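Local coordinates for putative baseplate protein (Unidentified phage, PDB 2FSD) that probably recognises the receptor on the Lactococcus lactis cell surface, serving as the head domain of a phage receptor-binding protein, at residues N40-S43 and G44-S47; A53-N57 and G58-V62. One frame throughout, in Å; residues are numbered along the deposited sequence.

Interaction 1: N40-S43 and G44-S47; sequences NRAS and GVGS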
loop_
_atom_site.group_PDB
_atom_site.type_symbol
_atom_site.label_atom_id
_atom_site.label_comp_id
_atom_site.label_asym_id
_atom_site.label_seq_id
_atom_site.Cartn_x
_atom_site.Cartn_y
_atom_site.Cartn_z
ATOM N N ASN A 40 -13.452 10.558 -10.174
ATOM C CA ASN A 40 -14.783 10.936 -9.696
ATOM C C ASN A 40 -14.969 10.329 -8.316
ATOM O O ASN A 40 -14.733 9.137 -8.129
ATOM C CB ASN A 40 -15.876 10.444 -10.670
ATOM C CG ASN A 40 -15.627 10.920 -12.114
ATOM O OD1 ASN A 40 -15.332 12.092 -12.341
ATOM N ND2 ASN A 40 -15.713 10.001 -13.080
ATOM N N ARG A 41 -15.364 11.150 -7.353
ATOM C CA ARG A 41 -15.540 10.685 -5.982
ATOM C C ARG A 41 -16.944 10.136 -5.736
ATOM O O ARG A 41 -17.953 10.729 -6.165
ATOM C CB ARG A 41 -15.251 11.805 -4.986
ATOM C CG ARG A 41 -13.806 12.270 -4.987
ATOM C CD ARG A 41 -13.735 13.718 -4.611
ATOM N NE ARG A 41 -12.396 14.290 -4.756
ATOM C CZ ARG A 41 -11.573 14.589 -3.752
ATOM N NH1 ARG A 41 -11.909 14.352 -2.492
ATOM N NH2 ARG A 41 -10.396 15.145 -4.011
ATOM N N ALA A 42 -16.984 9.013 -5.014
ATOM C CA ALA A 42 -18.231 8.321 -4.665
ATOM C C ALA A 42 -19.010 9.153 -3.659
ATOM O O ALA A 42 -18.466 10.070 -3.046
ATOM C CB ALA A 42 -17.919 6.921 -4.090
ATOM N N SER A 43 -20.287 8.839 -3.475
ATOM C CA SER A 43 -21.102 9.575 -2.515
ATOM C C SER A 43 -20.518 9.520 -1.091
ATOM O O SER A 43 -19.857 8.552 -0.696
ATOM C CB SER A 43 -22.553 9.084 -2.526
ATOM O OG SER A 43 -22.652 7.701 -2.775
ATOM N N GLY A 44 -20.737 10.595 -0.341
ATOM C CA GLY A 44 -20.272 10.684 1.034
ATOM C C GLY A 44 -18.817 11.086 1.160
ATOM O O GLY A 44 -18.342 11.403 2.257
ATOM N N VAL A 45 -18.104 11.082 0.038
ATOM C CA VAL A 45 -16.681 11.379 0.040
ATOM C C VAL A 45 -16.549 12.882 -0.016
ATOM O O VAL A 45 -17.271 13.542 -0.772
ATOM C CB VAL A 45 -15.973 10.719 -1.163
ATOM C CG1 VAL A 45 -14.502 11.169 -1.258
ATOM C CG2 VAL A 45 -16.081 9.207 -1.045
ATOM N N GLY A 46 -15.638 13.422 0.784
ATOM C CA GLY A 46 -15.415 14.865 0.824
ATOM C C GLY A 46 -14.823 15.430 -0.458
ATOM O O GLY A 46 -14.340 14.690 -1.316
ATOM N N SER A 47 -14.851 16.758 -0.564
ATOM C CA SER A 47 -14.390 17.486 -1.749
ATOM C C SER A 47 -12.931 17.972 -1.646
ATOM O O SER A 47 -12.305 18.312 -2.661
ATOM C CB SER A 47 -15.305 18.681 -1.979
ATOM O OG SER A 47 -15.375 19.455 -0.795
#
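Between Ala42 and Val45 the chain reverses in a type II beta turn, closed by a hydrogen bond of 3.3 Å from Val45 N to Ala42 O. The donor is tilted 31° from the plane of that carbonyl. Gly44 takes the third position of the turn with a positive phi, which favours glycine. Ser43, whose side chain points away overall from the returning chain, suits the exposed corner. Val45 faces inward: its CG2 lies 4.2 Å from Ala42 CB, and its CG1 sits against the aliphatic root of Arg41, 3.9 Å from Arg41 CB, the two side chains crossing at about a right angle. With its chain extended from CG to NE, Arg41 runs past Val45 to the carbonyl of Gly46, and a long, flexible cationic side chain suits this reach. Its NH1 comes 2.7 Å from Gly46 O, near the guanidinium plane, in a weak bond bent to 130°, while Ser47 O stands over one face. The stronger partner of NH1 is Thr48 O, and NH2 makes a weak bond to Gly49 O. Arg41 thus bonds to the carbonyls of Gly46, Thr48 and Gly49 in a surface loop that opens with a type II turn and connects strand 34-41 to strand 50-56 of the head-domain beta barrel.

Interaction 2: A53-N57 and G58-V62; sequences ARIIN and GVIYV
Ile55 and Ile60 meet as a non-hydrogen-bonded antiparallel pair, CG1 to CG1 at 4.0 Å, on the buried face of a two-stranded ribbon. Ile60 CG1 lies anti to the backbone N (chi1 -170°), which brings it against Ile55 CG1. Further along this face Ala53 CB is 4.1 Å from Val62 CG2; branched aliphatics and a small alanine suit an interior where Phe87 and Leu39 also pack. Between these pairs Arg54 and Tyr61 exchange two backbone hydrogen bonds, the straighter being Tyr61 N to Arg54 O at 2.9 Å and 169°. The other face is partly exposed, though its contacts are of similar length. There Arg54 CG lies 3.9 Å from Tyr61 CD2, and Ile56 CD1 touches Tyr61 CE2 at 4.1 Å, both oblique to the ring. Ile56 CD1 also stands over one face of the Arg54 guanidinium, whose plane is turned 67° from the phenol ring. Trp36 adds a cation-pi contact, which suits the flat charged guanidinium of Arg54. Toward the turn the ladder slackens: Val59 N to Ile56 O is a weak bond of 3.4 Å. Asn57 and Gly58, both with positive phi, suit the type I' turn of this tight two-residue beta hairpin, which contributes neighbouring strands to the barrel.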
loop_
_atom_site.group_PDB
_atom_site.type_symbol
_atom_site.label_atom_id
_atom_site.label_comp_id
_atom_site.label_asym_id
_atom_site.label_seq_id
_atom_site.Cartn_x
_atom_site.Cartn_y
_atom_site.Cartn_z
ATOM N N ALA A 53 -5.159 9.928 -10.980
ATOM C CA ALA A 53 -4.434 8.834 -11.597
ATOM C C ALA A 53 -3.858 9.243 -12.972
ATOM O O ALA A 53 -4.339 10.195 -13.612
ATOM C CB ALA A 53 -5.326 7.617 -11.721
ATOM N N ARG A 54 -2.810 8.529 -13.395
ATOM C CA ARG A 54 -2.147 8.754 -14.690
ATOM C C ARG A 54 -1.638 7.417 -15.253
ATOM O O ARG A 54 -1.426 6.457 -14.507
ATOM C CB ARG A 54 -0.978 9.734 -14.530
ATOM C CG ARG A 54 0.320 9.058 -14.141
ATOM C CD ARG A 54 1.385 9.997 -13.629
ATOM N NE ARG A 54 1.791 10.993 -14.607
ATOM C CZ ARG A 54 2.870 11.770 -14.508
ATOM N NH1 ARG A 54 3.700 11.677 -13.481
ATOM N NH2 ARG A 54 3.117 12.649 -15.463
ATOM N N ILE A 55 -1.446 7.361 -16.567
ATOM C CA ILE A 55 -0.854 6.184 -17.213
ATOM C C ILE A 55 0.366 6.627 -18.011
ATOM O O ILE A 55 0.255 7.485 -18.903
ATOM C CB ILE A 55 -1.849 5.450 -18.131
ATOM C CG1 ILE A 55 -3.016 4.898 -17.311
ATOM C CG2 ILE A 55 -1.151 4.293 -18.898
ATOM C CD1 ILE A 55 -4.198 4.448 -18.135
ATOM N N ILE A 56 1.530 6.078 -17.662
ATOM C CA ILE A 56 2.756 6.310 -18.413
ATOM C C ILE A 56 3.363 4.961 -18.793
ATOM O O ILE A 56 3.731 4.163 -17.926
ATOM C CB ILE A 56 3.809 7.084 -17.611
ATOM C CG1 ILE A 56 3.189 8.224 -16.813
ATOM C CG2 ILE A 56 4.929 7.605 -18.555
ATOM C CD1 ILE A 56 4.081 8.691 -15.723
ATOM N N ASN A 57 3.458 4.705 -20.087
ATOM C CA ASN A 57 4.064 3.471 -20.586
ATOM C C ASN A 57 3.476 2.168 -20.011
ATOM O O ASN A 57 4.197 1.333 -19.486
ATOM C CB ASN A 57 5.585 3.524 -20.366
ATOM C CG ASN A 57 6.361 2.728 -21.418
ATOM O OD1 ASN A 57 5.774 2.119 -22.311
ATOM N ND2 ASN A 57 7.685 2.742 -21.311
ATOM N N GLY A 58 2.162 2.004 -20.122
ATOM C CA GLY A 58 1.486 0.757 -19.721
ATOM C C GLY A 58 1.323 0.527 -18.229
ATOM O O GLY A 58 0.883 -0.549 -17.805
ATOM N N VAL A 59 1.664 1.548 -17.437
ATOM C CA VAL A 59 1.633 1.494 -15.969
ATOM C C VAL A 59 0.740 2.623 -15.443
ATOM O O VAL A 59 0.907 3.803 -15.804
ATOM C CB VAL A 59 3.049 1.668 -15.374
ATOM C CG1 VAL A 59 3.005 1.753 -13.845
ATOM C CG2 VAL A 59 3.972 0.526 -15.824
ATOM N N ILE A 60 -0.206 2.251 -14.587
ATOM C CA ILE A 60 -1.082 3.215 -13.953
ATOM C C ILE A 60 -0.550 3.561 -12.556
ATOM O O ILE A 60 -0.109 2.678 -11.814
ATOM C CB ILE A 60 -2.544 2.698 -13.904
ATOM C CG1 ILE A 60 -3.496 3.816 -13.455
ATOM C CG2 ILE A 60 -2.680 1.468 -12.999
ATOM C CD1 ILE A 60 -4.967 3.462 -13.567
ATOM N N TYR A 61 -0.587 4.853 -12.230
ATOM C CA TYR A 61 -0.226 5.390 -10.929
ATOM C C TYR A 61 -1.453 6.067 -10.337
ATOM O O TYR A 61 -2.124 6.833 -11.013
ATOM C CB TYR A 61 0.893 6.435 -11.050
ATOM C CG TYR A 61 2.140 5.914 -11.714
ATOM C CD1 TYR A 61 3.242 5.544 -10.960
ATOM C CD2 TYR A 61 2.209 5.768 -13.093
ATOM C CE1 TYR A 61 4.386 5.040 -11.558
ATOM C CE2 TYR A 61 3.348 5.258 -13.700
ATOM C CZ TYR A 61 4.433 4.897 -12.920
ATOM O OH TYR A 61 5.568 4.402 -13.498
ATOM N N VAL A 62 -1.735 5.791 -9.073
ATOM C CA VAL A 62 -2.849 6.420 -8.384
ATOM C C VAL A 62 -2.337 6.960 -7.054
ATOM O O VAL A 62 -1.584 6.293 -6.349
ATOM C CB VAL A 62 -4.021 5.443 -8.149
ATOM C CG1 VAL A 62 -5.302 6.209 -7.852
ATOM C CG2 VAL A 62 -4.224 4.527 -9.344
#

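Strands 34-41 and 50-56 are neighbours in the barrel sheet and follow each other in the chain: interaction 1 begins at the end of the former, interaction 2 joins the latter to strand 59-68. Their centres lie about 22 Å apart, and they do not touch. Both reverse the chain with a glycine at the third turn position, but the turns differ in type and setting. Interaction 1 is a surface contact without buried residues, where one arginine and backbone carbonyls give shape to an irregular loop. Interaction 2 is partly buried: a regular ladder sets aliphatic side chains toward the interior and a mixed set including Arg54 and Tyr61 on the opposite face.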